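Putative enzyme related to aldose 1-epimerase (Salmonella typhimurium, PDB 2HTB) probably interconverts the alpha and beta anomers of glucose 6-phosphate and related hexose 6-phosphates, acting as a monomeric hexose-6-phosphate 1-epimerase. Local coordinates at residues D39-I44 with A56-H61; P31-R36 with H123-N128; F218-D223 with P259-S264; D197-K202 with G209-G214. One frame throughout, in Å; residues are numbered along the deposited sequence.

Interaction 1: residues D39-I44 with A56-H61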
loop_
_atom_site.group_PDB
_atom_site.type_symbol
_atom_site.label_atom_id
_atom_site.label_comp_id
_atom_site.label_asym_id
_atom_site.label_seq_id
_atom_site.Cartn_x
_atom_site.Cartn_y
_atom_site.Cartn_z
ATOM N N ASP A 39 -2.667 -11.999 16.851
ATOM C CA ASP A 39 -3.459 -11.262 17.807
ATOM C C ASP A 39 -4.909 -11.265 17.492
ATOM O O ASP A 39 -5.589 -12.279 17.565
ATOM C CB ASP A 39 -3.091 -9.806 17.745
ATOM C CG ASP A 39 -2.375 -9.335 18.956
ATOM O OD1 ASP A 39 -1.107 -9.437 18.838
ATOM O OD2 ASP A 39 -3.063 -8.902 19.974
ATOM N N ASP A 40 -5.370 -10.079 17.119
ATOM C CA ASP A 40 -6.775 -9.801 16.857
ATOM C C ASP A 40 -7.121 -10.116 15.414
ATOM O O ASP A 40 -8.278 -10.183 15.113
ATOM C CB ASP A 40 -7.098 -8.258 16.983
ATOM C CG ASP A 40 -7.485 -7.773 18.395
ATOM O OD1 ASP A 40 -7.490 -8.490 19.389
ATOM O OD2 ASP A 40 -7.800 -6.591 18.530
ATOM N N LEU A 41 -6.140 -10.158 14.488
ATOM C CA LEU A 41 -6.476 -10.037 13.033
ATOM C C LEU A 41 -6.411 -11.328 12.276
ATOM O O LEU A 41 -5.395 -11.985 12.294
ATOM C CB LEU A 41 -5.545 -9.086 12.370
ATOM C CG LEU A 41 -5.764 -7.664 12.973
ATOM C CD1 LEU A 41 -4.913 -6.675 12.267
ATOM C CD2 LEU A 41 -7.285 -7.232 12.991
ATOM N N ASP A 42 -7.507 -11.705 11.615
ATOM C CA ASP A 42 -7.420 -12.805 10.633
ATOM C C ASP A 42 -6.571 -12.436 9.489
ATOM O O ASP A 42 -6.835 -11.389 8.869
ATOM C CB ASP A 42 -8.803 -13.117 10.038
ATOM C CG ASP A 42 -9.769 -13.683 11.070
ATOM O OD1 ASP A 42 -9.302 -14.455 11.951
ATOM O OD2 ASP A 42 -10.982 -13.365 10.951
ATOM N N LEU A 43 -5.638 -13.306 9.128
ATOM C CA LEU A 43 -4.854 -13.071 7.894
ATOM C C LEU A 43 -5.120 -14.087 6.794
ATOM O O LEU A 43 -5.475 -15.207 7.120
ATOM C CB LEU A 43 -3.359 -13.168 8.200
ATOM C CG LEU A 43 -2.944 -12.424 9.453
ATOM C CD1 LEU A 43 -1.425 -12.531 9.521
ATOM C CD2 LEU A 43 -3.389 -10.945 9.321
ATOM N N ILE A 44 -4.877 -13.724 5.520
ATOM C CA ILE A 44 -4.901 -14.683 4.433
ATOM C C ILE A 44 -3.468 -14.732 3.936
ATOM O O ILE A 44 -2.870 -13.695 3.619
ATOM C CB ILE A 44 -5.894 -14.256 3.277
ATOM C CG1 ILE A 44 -7.368 -14.744 3.475
ATOM C CG2 ILE A 44 -5.558 -14.931 1.990
ATOM C CD1 ILE A 44 -7.858 -14.891 4.743
ATOM N N ALA A 56 -4.158 -8.919 5.492
ATOM C CA ALA A 56 -5.136 -8.817 6.558
ATOM C C ALA A 56 -6.516 -8.584 5.942
ATOM O O ALA A 56 -6.711 -7.693 5.089
ATOM C CB ALA A 56 -4.763 -7.677 7.456
ATOM N N LEU A 57 -7.506 -9.316 6.418
ATOM C CA LEU A 57 -8.910 -9.006 6.037
ATOM C C LEU A 57 -9.247 -7.572 6.373
ATOM O O LEU A 57 -9.851 -6.871 5.573
ATOM C CB LEU A 57 -9.917 -10.007 6.642
ATOM C CG LEU A 57 -9.761 -11.429 6.061
ATOM C CD1 LEU A 57 -10.801 -12.333 6.649
ATOM C CD2 LEU A 57 -9.899 -11.463 4.492
ATOM N N GLN A 58 -8.855 -7.142 7.566
ATOM C CA GLN A 58 -8.916 -5.743 7.893
ATOM C C GLN A 58 -8.204 -4.906 6.827
ATOM O O GLN A 58 -7.022 -5.022 6.657
ATOM C CB GLN A 58 -8.350 -5.479 9.283
ATOM C CG GLN A 58 -8.579 -4.009 9.725
ATOM C CD GLN A 58 -8.317 -3.838 11.188
ATOM O OE1 GLN A 58 -9.198 -4.150 12.004
ATOM N NE2 GLN A 58 -7.092 -3.356 11.560
ATOM N N GLY A 59 -8.964 -4.025 6.144
ATOM C CA GLY A 59 -8.387 -3.153 5.143
ATOM C C GLY A 59 -7.858 -3.891 3.903
ATOM O O GLY A 59 -7.096 -3.297 3.142
ATOM N N ALA A 60 -8.233 -5.165 3.683
ATOM C CA ALA A 60 -7.702 -5.935 2.524
ATOM C C ALA A 60 -6.241 -5.607 2.383
ATOM O O ALA A 60 -5.773 -5.154 1.346
ATOM C CB ALA A 60 -8.415 -5.553 1.260
ATOM N N HIS A 61 -5.543 -5.698 3.487
ATOM C CA HIS A 61 -4.259 -5.013 3.516
ATOM C C HIS A 61 -3.162 -6.062 3.125
ATOM O O HIS A 61 -2.836 -7.016 3.918
ATOM C CB HIS A 61 -4.070 -4.483 4.892
ATOM C CG HIS A 61 -2.942 -3.537 5.065
ATOM N ND1 HIS A 61 -3.130 -2.250 5.551
ATOM C CD2 HIS A 61 -1.600 -3.692 4.916
ATOM C CE1 HIS A 61 -1.959 -1.625 5.594
ATOM N NE2 HIS A 61 -1.008 -2.479 5.252
HETATM O O HOH W 1 -7.730 -8.645 9.529
#
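L43 and A56 face each other as a non-hydrogen-bonded antiparallel pair, their CA atoms 4.5 Å apart, and just past them the two segments are tied by one direct bond. L57 N donates to D42 O at a rather long 3.3 Å. A water carries the pairing one residue further, giving a proton to D42 O and taking one from Q58 N at 2.7 Å. D42 O is thus gripped by two donors just where the chain of 56-61 swings out of the sheet.

The side chains follow the backbone. On the face shared by L43 and A56, L43 reaches across with its CD2 branch, which lies 4.0 Å from A56 CB. I44 meets L57 methyl to methyl, CD1 to CD2, while the other branch of L57, CD1, rests on D42 CB. At the far end the two methyls of L41 lie against the amide of Q58, CD2 being 3.8 Å from OE1. Q58 can get there because its CG is anti to the backbone N (chi1 -172°) and the chain runs on extended. The amide oxygen itself is held by G85 N, so leucine methyls pack on a group already fixed from elsewhere.

Beyond L57 the chain makes a type II turn to A60, and A60 and H61 together oppose A56. This is a G1 beta bulge, closing the hairpin between strands 51-56 and 61-67 beside strand 41-48 in an antiparallel sheet.

Interaction 2: residues P31-R36 with H123-N128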
loop_
_atom_site.group_PDB
_atom_site.type_symbol
_atom_site.label_atom_id
_atom_site.label_comp_id
_atom_site.label_asym_id
_atom_site.label_seq_id
_atom_site.Cartn_x
_atom_site.Cartn_y
_atom_site.Cartn_z
ATOM N N PRO A 31 -4.468 -25.619 -1.460
ATOM C CA PRO A 31 -3.150 -26.126 -1.005
ATOM C C PRO A 31 -2.206 -24.997 -0.773
ATOM O O PRO A 31 -1.196 -25.132 -0.103
ATOM C CB PRO A 31 -2.638 -27.010 -2.180
ATOM C CG PRO A 31 -3.549 -26.659 -3.344
ATOM C CD PRO A 31 -4.882 -26.171 -2.763
ATOM N N VAL A 32 -2.552 -23.857 -1.326
ATOM C CA VAL A 32 -1.654 -22.716 -1.211
ATOM C C VAL A 32 -2.160 -21.545 -0.397
ATOM O O VAL A 32 -1.375 -20.701 -0.058
ATOM C CB VAL A 32 -1.216 -22.311 -2.579
ATOM C CG1 VAL A 32 -1.076 -20.843 -2.693
ATOM C CG2 VAL A 32 0.081 -23.002 -2.890
ATOM N N LEU A 33 -3.437 -21.522 -0.038
ATOM C CA LEU A 33 -4.020 -20.388 0.667
ATOM C C LEU A 33 -4.571 -20.842 1.966
ATOM O O LEU A 33 -5.325 -21.901 2.033
ATOM C CB LEU A 33 -5.188 -19.823 -0.053
ATOM C CG LEU A 33 -5.106 -18.817 -1.161
ATOM C CD1 LEU A 33 -6.551 -18.750 -1.841
ATOM C CD2 LEU A 33 -4.638 -17.460 -0.585
ATOM N N SER A 34 -4.225 -20.035 2.979
ATOM C CA SER A 34 -4.717 -20.303 4.284
ATOM C C SER A 34 -5.027 -19.058 5.033
ATOM O O SER A 34 -4.668 -17.955 4.668
ATOM C CB SER A 34 -3.740 -21.127 5.091
ATOM O OG SER A 34 -2.497 -20.450 5.112
ATOM N N ARG A 35 -5.705 -19.297 6.130
ATOM C CA ARG A 35 -6.103 -18.311 7.026
ATOM C C ARG A 35 -5.538 -18.585 8.390
ATOM O O ARG A 35 -5.663 -19.710 8.919
ATOM C CB ARG A 35 -7.574 -18.319 7.124
ATOM C CG ARG A 35 -8.045 -17.222 7.994
ATOM C CD ARG A 35 -9.315 -17.730 8.584
ATOM N NE ARG A 35 -9.405 -17.264 9.949
ATOM C CZ ARG A 35 -10.323 -17.617 10.829
ATOM N NH1 ARG A 35 -11.298 -18.507 10.526
ATOM N NH2 ARG A 35 -10.243 -17.056 12.033
ATOM N N ARG A 36 -4.919 -17.549 8.951
ATOM C CA ARG A 36 -4.113 -17.609 10.162
ATOM C C ARG A 36 -4.478 -16.404 11.034
ATOM O O ARG A 36 -5.365 -15.638 10.648
ATOM C CB ARG A 36 -2.653 -17.540 9.728
ATOM C CG ARG A 36 -2.321 -18.501 8.646
ATOM C CD ARG A 36 -0.938 -19.017 8.766
ATOM N NE ARG A 36 -0.484 -19.553 7.494
ATOM C CZ ARG A 36 0.765 -19.962 7.282
ATOM N NH1 ARG A 36 1.679 -19.896 8.267
ATOM N NH2 ARG A 36 1.120 -20.426 6.098
ATOM N N HIS A 123 -11.213 -16.189 -5.239
ATOM C CA HIS A 123 -9.782 -16.498 -5.412
ATOM C C HIS A 123 -9.675 -17.648 -6.420
ATOM O O HIS A 123 -10.564 -18.562 -6.442
ATOM C CB HIS A 123 -9.095 -16.845 -4.051
ATOM C CG HIS A 123 -9.694 -18.028 -3.382
ATOM N ND1 HIS A 123 -9.378 -19.319 -3.736
ATOM C CD2 HIS A 123 -10.632 -18.128 -2.408
ATOM C CE1 HIS A 123 -10.094 -20.168 -3.006
ATOM N NE2 HIS A 123 -10.865 -19.465 -2.193
ATOM N N ASN A 124 -8.638 -17.566 -7.256
ATOM C CA ASN A 124 -8.199 -18.652 -8.083
ATOM C C ASN A 124 -6.685 -18.712 -8.036
ATOM O O ASN A 124 -6.014 -17.759 -7.637
ATOM C CB ASN A 124 -8.767 -18.588 -9.516
ATOM C CG ASN A 124 -8.099 -17.512 -10.344
ATOM O OD1 ASN A 124 -8.732 -16.484 -10.758
ATOM N ND2 ASN A 124 -6.781 -17.711 -10.599
ATOM N N GLU A 125 -6.153 -19.883 -8.374
ATOM C CA GLU A 125 -4.691 -20.090 -8.486
ATOM C C GLU A 125 -4.288 -20.930 -9.701
ATOM O O GLU A 125 -5.099 -21.648 -10.306
ATOM C CB GLU A 125 -4.128 -20.692 -7.225
ATOM C CG GLU A 125 -4.822 -22.000 -6.828
ATOM C CD GLU A 125 -4.544 -22.403 -5.409
ATOM O OE1 GLU A 125 -4.990 -21.672 -4.480
ATOM O OE2 GLU A 125 -3.896 -23.457 -5.219
ATOM N N ASP A 126 -2.988 -20.851 -9.980
ATOM C CA ASP A 126 -2.266 -21.368 -11.153
ATOM C C ASP A 126 -0.985 -21.901 -10.645
ATOM O O ASP A 126 -0.668 -21.760 -9.452
ATOM C CB ASP A 126 -1.738 -20.189 -11.970
ATOM C CG ASP A 126 -2.623 -19.859 -12.989
ATOM O OD1 ASP A 126 -3.630 -20.530 -12.943
ATOM O OD2 ASP A 126 -2.384 -18.968 -13.812
ATOM N N ASP A 127 -0.193 -22.346 -11.610
ATOM C CA ASP A 127 1.195 -22.588 -11.438
ATOM C C ASP A 127 1.950 -21.257 -11.407
ATOM O O ASP A 127 3.078 -21.232 -10.959
ATOM C CB ASP A 127 1.690 -23.459 -12.590
ATOM C CG ASP A 127 0.882 -24.778 -12.745
ATOM O OD1 ASP A 127 0.212 -25.298 -11.808
ATOM O OD2 ASP A 127 0.930 -25.304 -13.866
ATOM N N ASN A 128 1.353 -20.137 -11.845
ATOM C CA ASN A 128 2.085 -18.849 -11.835
ATOM C C ASN A 128 1.894 -17.952 -10.604
ATOM O O ASN A 128 2.694 -16.989 -10.380
ATOM C CB ASN A 128 1.760 -18.038 -13.098
ATOM C CG ASN A 128 2.224 -18.739 -14.403
ATOM O OD1 ASN A 128 1.833 -18.337 -15.472
ATOM N ND2 ASN A 128 3.051 -19.782 -14.292
#
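V32 and E125 are the closest backbone positions, and at 8.3 Å between CA atoms strands 33-38 and 119-125 are too far apart to pair; side chains alone bridge the gap.

L33 makes the ring contact. Its CD1 methyl lies over a face of the H123 imidazole in a CH-pi contact, 3.8 Å from the ring centroid and 27° off the ring normal. It sits off-centre, toward the rim, with ND1 the nearest ring atom at 3.5 Å. The two side chains run past each other in opposite directions, and CD1 is the branch that touches. H123 holds its CG between the backbone N and the carbonyl carbon (chi1 60°), which folds the imidazole in under that methyl.

E125 carries the other half, from the same side of its strand as H123, and its carboxylate has two different jobs. OE1 is hydrogen-bonded to T30 OG1, a hydroxyl that is also bonded to V32 N, so the glutamate is held by the loop leading into strand 33-38. OE2 instead lies against carbon, 3.7 Å from P31 CG and 3.9 Å from V32 CB. With OE1 fixed, the rotation of the carboxylate is probably set, with OE2 along the proline and valine.

L33 also touches I44 and V46 of strand 41-48 and L132 of strand 130-137, the latter in the sheet of H123. The contact joins the five-stranded sheet to the edge strand of the nine-stranded one, within a fold consistent with the beta-sandwich of the galactose mutarotase clan.

Interaction 3: residues F218-D223 with P259-S264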
loop_
_atom_site.group_PDB
_atom_site.type_symbol
_atom_site.label_atom_id
_atom_site.label_comp_id
_atom_site.label_asym_id
_atom_site.label_seq_id
_atom_site.Cartn_x
_atom_site.Cartn_y
_atom_site.Cartn_z
ATOM N N PHE A 218 16.230 10.848 -0.500
ATOM C CA PHE A 218 15.470 10.747 0.721
ATOM C C PHE A 218 16.459 10.918 1.897
ATOM O O PHE A 218 16.554 10.069 2.802
ATOM C CB PHE A 218 14.718 9.398 0.772
ATOM C CG PHE A 218 13.605 9.298 -0.263
ATOM C CD1 PHE A 218 13.890 8.899 -1.568
ATOM C CD2 PHE A 218 12.289 9.679 0.052
ATOM C CE1 PHE A 218 12.927 8.846 -2.541
ATOM C CE2 PHE A 218 11.294 9.671 -0.920
ATOM C CZ PHE A 218 11.606 9.266 -2.257
ATOM N N PRO A 219 17.203 12.031 1.892
ATOM C CA PRO A 219 18.154 12.372 2.953
ATOM C C PRO A 219 17.552 12.414 4.345
ATOM O O PRO A 219 18.277 12.167 5.313
ATOM C CB PRO A 219 18.610 13.818 2.575
ATOM C CG PRO A 219 17.628 14.318 1.657
ATOM C CD PRO A 219 17.173 13.076 0.862
ATOM N N ASP A 220 16.261 12.758 4.440
ATOM C CA ASP A 220 15.547 12.952 5.732
ATOM C C ASP A 220 14.027 12.944 5.419
ATOM O O ASP A 220 13.579 12.559 4.315
ATOM C CB ASP A 220 15.935 14.301 6.328
ATOM C CG ASP A 220 15.648 14.419 7.823
ATOM O OD1 ASP A 220 16.412 15.160 8.446
ATOM O OD2 ASP A 220 14.670 13.846 8.398
ATOM N N ARG A 221 13.210 13.356 6.358
ATOM C CA ARG A 221 11.779 13.497 6.074
ATOM C C ARG A 221 11.451 14.113 4.714
ATOM O O ARG A 221 11.892 15.226 4.399
ATOM C CB ARG A 221 11.098 14.332 7.169
ATOM C CG ARG A 221 9.628 14.400 7.056
ATOM C CD ARG A 221 9.044 14.698 8.374
ATOM N NE ARG A 221 7.665 15.041 8.100
ATOM C CZ ARG A 221 7.128 16.247 8.295
ATOM N NH1 ARG A 221 7.870 17.214 8.866
ATOM N NH2 ARG A 221 5.871 16.479 7.886
ATOM N N THR A 222 10.633 13.390 3.942
ATOM C CA THR A 222 10.264 13.801 2.601
ATOM C C THR A 222 8.841 13.411 2.356
ATOM O O THR A 222 8.448 12.273 2.643
ATOM C CB THR A 222 11.066 13.027 1.574
ATOM O OG1 THR A 222 12.453 13.126 1.901
ATOM C CG2 THR A 222 10.731 13.536 0.156
ATOM N N ASP A 223 8.061 14.325 1.780
ATOM C CA ASP A 223 6.608 14.027 1.600
ATOM C C ASP A 223 6.202 14.770 0.349
ATOM O O ASP A 223 5.944 16.015 0.387
ATOM C CB ASP A 223 5.773 14.425 2.847
ATOM C CG ASP A 223 4.309 13.887 2.774
ATOM O OD1 ASP A 223 4.032 13.164 1.759
ATOM O OD2 ASP A 223 3.452 14.209 3.682
ATOM N N PRO A 259 9.354 8.962 6.533
ATOM C CA PRO A 259 9.177 9.907 7.675
ATOM C C PRO A 259 10.421 10.593 8.154
ATOM O O PRO A 259 10.313 11.665 8.708
ATOM C CB PRO A 259 8.717 9.003 8.815
ATOM C CG PRO A 259 9.074 7.618 8.418
ATOM C CD PRO A 259 9.026 7.569 6.925
ATOM N N GLY A 260 11.570 9.973 7.966
ATOM C CA GLY A 260 12.775 10.413 8.603
ATOM C C GLY A 260 12.872 9.980 10.070
ATOM O O GLY A 260 11.867 9.558 10.712
ATOM N N PRO A 261 14.039 10.159 10.651
ATOM C CA PRO A 261 14.276 9.664 12.016
ATOM C C PRO A 261 13.367 10.209 13.165
ATOM O O PRO A 261 12.905 9.441 14.021
ATOM C CB PRO A 261 15.816 9.898 12.245
ATOM C CG PRO A 261 16.156 11.101 11.302
ATOM C CD PRO A 261 15.221 10.815 10.060
ATOM N N ALA A 262 13.131 11.498 13.217
ATOM C CA ALA A 262 12.350 12.059 14.311
ATOM C C ALA A 262 10.943 11.467 14.271
ATOM O O ALA A 262 10.510 10.858 15.254
ATOM C CB ALA A 262 12.348 13.560 14.237
ATOM N N LEU A 263 10.227 11.573 13.142
ATOM C CA LEU A 263 8.887 10.929 13.029
ATOM C C LEU A 263 8.946 9.417 13.166
ATOM O O LEU A 263 8.058 8.810 13.752
ATOM C CB LEU A 263 8.200 11.259 11.728
ATOM C CG LEU A 263 7.131 12.356 11.628
ATOM C CD1 LEU A 263 6.596 12.459 10.119
ATOM C CD2 LEU A 263 5.903 12.234 12.599
ATOM N N SER A 264 9.975 8.766 12.670
ATOM C CA SER A 264 9.989 7.313 12.832
ATOM C C SER A 264 10.016 6.934 14.327
ATOM O O SER A 264 9.371 6.015 14.721
ATOM C CB SER A 264 11.159 6.715 12.033
ATOM O OG SER A 264 11.281 5.315 12.187
#
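R221 lays its aliphatic stem over the carbonyl oxygen of P259. That oxygen touches three methylenes, lying 3.2 Å from R221 CB and 3.3 Å from R221 CG, with CD as close. A stem with CG anti to the backbone N (chi1 -173°) and extended on to NE is what brings all three past one acceptor. Further out, the L263 CD1 methyl touches the start of the guanidinium, 3.4 Å from R221 NE.

On the other flank D220 turns its carboxylate toward 259-264: OD2 lies 3.5 Å from P261 CD and a little farther from G260 CA. The two side chains, D220 and P261, cross at about a right angle. G260, having no side chain, lets the backbones close to 4.1 Å between its CA and that of R221.

Within the first shell, R221 N donates to D220 OD2 at 2.6 Å, meeting the oxygen on its anti side and somewhat out of the carboxylate plane, steadying the carboxylate beside G260 and P261. In the second shell T222 OG1 gives its proton to D220 O, bracing the same bend. The backbone of T222 is bonded to N258 where strands 222-226 and 253-258 run together, and S264 N bonds back to G260 O at the beginning of the helix.

The join lies two residues before D223, which probably binds substrate, as in relatives. The dipole of the helix N-terminus would probably favour the D220 carboxylate. P259 O probably attracts CD and the charged guanidinium, whose edge faces it; CB and CG are close packing.

Interaction 4: residues D197-K202 with G209-G214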
loop_
_atom_site.group_PDB
_atom_site.type_symbol
_atom_site.label_atom_id
_atom_site.label_comp_id
_atom_site.label_asym_id
_atom_site.label_seq_id
_atom_site.Cartn_x
_atom_site.Cartn_y
_atom_site.Cartn_z
ATOM N N ASP A 197 8.695 16.222 -13.115
ATOM C CA ASP A 197 9.211 17.563 -12.876
ATOM C C ASP A 197 8.570 18.211 -11.661
ATOM O O ASP A 197 9.204 18.197 -10.565
ATOM C CB ASP A 197 9.165 18.446 -14.114
ATOM C CG ASP A 197 7.843 18.378 -14.865
ATOM O OD1 ASP A 197 6.748 18.225 -14.276
ATOM O OD2 ASP A 197 7.905 18.486 -16.104
ATOM N N ARG A 198 7.337 18.726 -11.814
ATOM C CA ARG A 198 6.696 19.500 -10.745
ATOM C C ARG A 198 6.303 18.601 -9.568
ATOM O O ARG A 198 5.869 17.490 -9.803
ATOM C CB ARG A 198 5.465 20.293 -11.264
ATOM C CG ARG A 198 5.807 21.552 -12.139
ATOM C CD ARG A 198 4.628 21.925 -13.078
ATOM N NE ARG A 198 3.929 23.213 -12.831
ATOM C CZ ARG A 198 4.268 24.250 -12.000
ATOM N NH1 ARG A 198 5.367 24.215 -11.169
ATOM N NH2 ARG A 198 3.450 25.373 -12.006
ATOM N N PHE A 199 6.487 19.058 -8.337
ATOM C CA PHE A 199 5.894 18.434 -7.179
ATOM C C PHE A 199 5.417 19.433 -6.069
ATOM O O PHE A 199 5.840 20.620 -5.976
ATOM C CB PHE A 199 6.919 17.477 -6.549
ATOM C CG PHE A 199 8.183 18.159 -6.071
ATOM C CD1 PHE A 199 8.312 18.554 -4.754
ATOM C CD2 PHE A 199 9.213 18.430 -6.948
ATOM C CE1 PHE A 199 9.495 19.235 -4.269
ATOM C CE2 PHE A 199 10.418 19.063 -6.497
ATOM C CZ PHE A 199 10.552 19.483 -5.153
ATOM N N ILE A 200 4.537 18.939 -5.212
ATOM C CA ILE A 200 4.085 19.725 -4.057
ATOM C C ILE A 200 4.819 19.181 -2.853
ATOM O O ILE A 200 4.910 17.957 -2.645
ATOM C CB ILE A 200 2.542 19.603 -3.847
ATOM C CG1 ILE A 200 1.760 20.280 -4.995
ATOM C CG2 ILE A 200 2.155 20.268 -2.569
ATOM C CD1 ILE A 200 0.362 19.743 -5.115
ATOM N N ASP A 201 5.388 20.056 -2.058
ATOM C CA ASP A 201 6.214 19.577 -0.945
ATOM C C ASP A 201 5.422 19.777 0.376
ATOM O O ASP A 201 5.432 20.847 0.973
ATOM C CB ASP A 201 7.546 20.317 -0.972
ATOM C CG ASP A 201 8.530 19.779 0.046
ATOM O OD1 ASP A 201 8.102 19.009 0.925
ATOM O OD2 ASP A 201 9.737 20.130 0.024
ATOM N N LYS A 202 4.707 18.752 0.792
ATOM C CA LYS A 202 3.920 18.810 1.988
ATOM C C LYS A 202 4.778 19.043 3.215
ATOM O O LYS A 202 4.310 19.523 4.197
ATOM C CB LYS A 202 3.051 17.559 2.121
ATOM C CG LYS A 202 1.888 17.492 1.123
ATOM C CD LYS A 202 1.019 16.171 1.210
ATOM C CE LYS A 202 0.659 15.576 2.650
ATOM N N GLY A 209 8.039 22.530 -6.275
ATOM C CA GLY A 209 9.370 22.493 -6.715
ATOM C C GLY A 209 9.464 21.757 -8.002
ATOM O O GLY A 209 8.471 21.249 -8.508
ATOM N N VAL A 210 10.645 21.749 -8.593
ATOM C CA VAL A 210 10.808 21.117 -9.897
ATOM C C VAL A 210 12.074 20.357 -9.964
ATOM O O VAL A 210 13.123 20.884 -9.760
ATOM C CB VAL A 210 10.355 22.050 -11.171
ATOM C CG1 VAL A 210 9.762 23.481 -10.781
ATOM C CG2 VAL A 210 11.240 22.004 -12.366
ATOM N N LEU A 211 11.947 19.057 -10.099
ATOM C CA LEU A 211 13.072 18.165 -10.456
ATOM C C LEU A 211 13.482 18.425 -11.917
ATOM O O LEU A 211 12.651 18.790 -12.753
ATOM C CB LEU A 211 12.640 16.731 -10.295
ATOM C CG LEU A 211 12.236 16.275 -8.898
ATOM C CD1 LEU A 211 11.852 14.701 -8.910
ATOM C CD2 LEU A 211 13.280 16.637 -7.829
ATOM N N THR A 212 14.762 18.301 -12.210
ATOM C CA THR A 212 15.260 18.528 -13.579
ATOM C C THR A 212 15.533 17.219 -14.287
ATOM O O THR A 212 15.791 17.243 -15.467
ATOM C CB THR A 212 16.507 19.405 -13.633
ATOM O OG1 THR A 212 17.382 19.079 -12.564
ATOM C CG2 THR A 212 16.112 20.925 -13.480
ATOM N N ASP A 213 15.374 16.098 -13.572
ATOM C CA ASP A 213 15.679 14.796 -14.081
ATOM C C ASP A 213 14.800 13.689 -13.450
ATOM O O ASP A 213 15.073 12.478 -13.666
ATOM C CB ASP A 213 17.118 14.495 -13.764
ATOM C CG ASP A 213 17.367 14.451 -12.254
ATOM O OD1 ASP A 213 18.520 14.148 -11.886
ATOM O OD2 ASP A 213 16.396 14.697 -11.442
ATOM N N GLY A 214 13.769 14.059 -12.677
ATOM C CA GLY A 214 12.783 13.035 -12.222
ATOM C C GLY A 214 13.256 12.069 -11.108
ATOM O O GLY A 214 12.641 11.029 -10.827
#
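F199 and G209 form a hydrogen-bonded antiparallel pair, and both of its bonds are made: F199 N donates to G209 O at 3.0 Å and G209 N to F199 O at 2.9 Å. One step along, R198 and V210 are the non-hydrogen-bonded pair. L211 N then reaches D197 O at 2.9 Å, but this donor stands above the carbonyl plane and not on a lone pair, at the point where the regular ladder ends. D197 O also receives V210 CA-H at 3.4 Å, and G209 O likewise receives the CA-H of R198, so D197 O and G209 O each combine one N-H with one weaker C-H donor.

Polar side chains add further bonds. D197 OD1 takes R198 N at 2.6 Å on its anti lone pair. R198 sends its guanidinium back to E208, on the partner strand, in a salt bridge, while its backbone pairs with L227. D201, just beyond, is shared out between V203 N, N204 and R224.

The apolar part belongs to F199. With chi1 near 61° its CG sits between the backbone N and the carbonyl carbon, turning the ring across the strand to lie over G209. G209 CA is over one face, 3.8 Å from the centroid and 24° off the ring normal, while L211 N is at the ring edge. L211 CD2 also touches the ring, 4.0 Å from F199 CE2.

Together these make a two-stranded antiparallel beta hairpin, strands 198-201 and 207-210, in which a phenylalanine covers a cross-strand glycine; strand 222-226 continues the sheet on the other side of 198-201.

The four contacts fall into two touching pairs. Interactions 1 and 2 share neighbouring strands 33-38 and 41-48: D42 OD1 meets R35 NH2 in a salt bridge of 2.8 Å. Interactions 3 and 4 meet where D223 O lies 3.0 Å from K202 N, probably a hydrogen bond, joining strands 222-226 and 198-201. The pairs stand apart, interactions 1 and 3 being about 28 Å between centres. Interactions 1 and 3 approach the probable active site: the Q58 side chain is about 7 Å from that of R114, a probable substrate-binding residue, and the P259 side chain about 8 Å from that of H179, probably catalytic, while D223 probably binds substrate itself. Interaction 2 is remote from it.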